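Local coordinates for BtGH115A (Bacteroides thetaiotaomicron, PDB 5BY3), which probably hydrolyses glycosidic bonds as a family GH115 4-O-methyl-alpha-glucuronidase, with specificity for decorated arabinogalactans, at residues A440-Q443 with I444-M448. Numbering follows the deposited sequence.
Sequences AEYQ and IELFM
I444, E445, L446 and F447 each give their backbone N-H to the carbonyl four residues earlier, forming the first turns of helix 441-452, which follows 429-433, one of the eight parallel strands of the TIM barrel. The bond from F447 N to Q443 O is the straightest, at 177°, whereas E445 N reaches E441 O at 3.2 Å and tilted from the carbonyl plane. A440 holds the N-cap position, and its O takes the N-H of I444 at 3.0 Å.

Side chains four residues apart meet along this turn. The CB of A440 lies 3.8 Å from CD1 of I444; the small methyl fits at this buried N-cap, against I444 and S407. With CG1 anti to its carbonyl carbon (chi1 -67°), I444 brings that arm back along the helix, CG1 standing 3.2 Å from A440 O. It also packs on L206, L432 and V434, an apolar setting that suits a branched aliphatic side chain. Cutting I444 back to an alanine removes CG1, CG2 and CD1, which is likely to leave the A440 methyl without its apolar partner and a gap beside L432. On another face, CD2 of L446 approaches CE2 of the Y442 ring obliquely at 4.3 Å, both side chains also resting on P411 of helix 411-423.

The polar ends leave the helix for buried partners elsewhere in the chain. E445, extended beyond CG with CG anti to its backbone N (chi1 -172°), forms a salt bridge from OE2 to NH1 of R472, and its OE1 accepts hydrogen bonds from NE1 of W132 and of W469. Y442 OH hydrogen-bonds to H465 ND1, and Q443 OE1 to S407 OG.

A440 stands about 8 Å from the nickel ion bound at L404 and D436, without being a ligand. This helix start is fully buried: I444 and F447 pack on L432 of the barrel strand, and the carboxylate of E445 is met by a positive charge and two indole N-H groups.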
loop_
_atom_site.group_PDB
_atom_site.type_symbol
_atom_site.label_atom_id
_atom_site.label_comp_id
_atom_site.label_asym_id
_atom_site.label_seq_id
_atom_site.Cartn_x
_atom_site.Cartn_y
_atom_site.Cartn_z
ATOM N N ALA A 440 -4.564 4.088 6.744
ATOM C CA ALA A 440 -4.484 3.493 5.406
ATOM C C ALA A 440 -5.223 2.176 5.382
ATOM O O ALA A 440 -4.960 1.324 4.492
ATOM C CB ALA A 440 -3.018 3.219 5.057
ATOM N N GLU A 441 -6.079 1.986 6.394
ATOM C CA GLU A 441 -6.844 0.777 6.582
ATOM C C GLU A 441 -7.434 0.234 5.274
ATOM O O GLU A 441 -7.349 -0.969 4.956
ATOM C CB GLU A 441 -7.985 1.033 7.552
ATOM C CG GLU A 441 -7.568 1.416 8.973
ATOM C CD GLU A 441 -7.586 2.921 9.244
ATOM O OE1 GLU A 441 -7.641 3.737 8.295
ATOM O OE2 GLU A 441 -7.569 3.288 10.444
ATOM N N TYR A 442 -8.023 1.124 4.495
ATOM C CA TYR A 442 -8.662 0.679 3.300
ATOM C C TYR A 442 -7.633 0.163 2.265
ATOM O O TYR A 442 -7.760 -0.999 1.817
ATOM C CB TYR A 442 -9.629 1.730 2.699
ATOM C CG TYR A 442 -10.201 1.163 1.410
ATOM C CD1 TYR A 442 -11.085 0.080 1.449
ATOM C CD2 TYR A 442 -9.766 1.614 0.156
ATOM C CE1 TYR A 442 -11.553 -0.489 0.287
ATOM C CE2 TYR A 442 -10.246 1.032 -1.023
ATOM C CZ TYR A 442 -11.140 -0.016 -0.932
ATOM O OH TYR A 442 -11.633 -0.617 -2.045
ATOM N N GLN A 443 -6.641 0.991 1.901
ATOM C CA GLN A 443 -5.620 0.592 0.888
ATOM C C GLN A 443 -4.894 -0.725 1.237
ATOM O O GLN A 443 -4.647 -1.561 0.357
ATOM C CB GLN A 443 -4.588 1.692 0.627
ATOM C CG GLN A 443 -5.139 2.980 -0.010
ATOM C CD GLN A 443 -5.594 4.057 0.998
ATOM O OE1 GLN A 443 -5.803 3.775 2.188
ATOM N NE2 GLN A 443 -5.761 5.292 0.520
ATOM N N ILE A 444 -4.619 -0.903 2.530
ATOM C CA ILE A 444 -3.965 -2.065 3.070
ATOM C C ILE A 444 -4.839 -3.280 2.781
ATOM O O ILE A 444 -4.344 -4.303 2.305
ATOM C CB ILE A 444 -3.695 -1.909 4.588
ATOM C CG1 ILE A 444 -2.645 -0.807 4.839
ATOM C CG2 ILE A 444 -3.255 -3.236 5.232
ATOM C CD1 ILE A 444 -2.553 -0.321 6.284
ATOM N N GLU A 445 -6.131 -3.179 3.045
ATOM C CA GLU A 445 -6.980 -4.334 2.845
ATOM C C GLU A 445 -7.152 -4.628 1.348
ATOM O O GLU A 445 -7.192 -5.796 0.928
ATOM C CB GLU A 445 -8.330 -4.149 3.527
ATOM C CG GLU A 445 -9.188 -5.409 3.512
ATOM C CD GLU A 445 -10.458 -5.277 4.320
ATOM O OE1 GLU A 445 -10.499 -4.474 5.273
ATOM O OE2 GLU A 445 -11.426 -6.004 4.004
ATOM N N LEU A 446 -7.237 -3.581 0.540
ATOM C CA LEU A 446 -7.250 -3.765 -0.899
ATOM C C LEU A 446 -5.995 -4.543 -1.357
ATOM O O LEU A 446 -6.105 -5.585 -1.983
ATOM C CB LEU A 446 -7.363 -2.417 -1.621
ATOM C CG LEU A 446 -7.416 -2.435 -3.167
ATOM C CD1 LEU A 446 -8.581 -3.290 -3.727
ATOM C CD2 LEU A 446 -7.467 -0.994 -3.676
ATOM N N PHE A 447 -4.813 -4.028 -1.023
ATOM C CA PHE A 447 -3.573 -4.686 -1.319
ATOM C C PHE A 447 -3.602 -6.156 -0.866
ATOM O O PHE A 447 -3.193 -7.031 -1.608
ATOM C CB PHE A 447 -2.448 -3.921 -0.614
ATOM C CG PHE A 447 -1.062 -4.224 -1.123
ATOM C CD1 PHE A 447 -0.298 -5.238 -0.546
ATOM C CD2 PHE A 447 -0.503 -3.467 -2.159
ATOM C CE1 PHE A 447 0.987 -5.514 -1.009
ATOM C CE2 PHE A 447 0.786 -3.731 -2.613
ATOM C CZ PHE A 447 1.522 -4.751 -2.025
HETATM N N MSE A 448 -4.108 -6.416 0.339
HETATM C CA MSE A 448 -4.032 -7.762 0.930
HETATM C C MSE A 448 -5.015 -8.686 0.285
HETATM O O MSE A 448 -4.702 -9.875 0.131
HETATM C CB MSE A 448 -4.158 -7.844 2.461
HETATM C CG MSE A 448 -3.007 -7.165 3.200
HETATM SE SE MSE A 448 -1.206 -7.788 2.670
HETATM C CE MSE A 448 -0.305 -6.088 2.986
#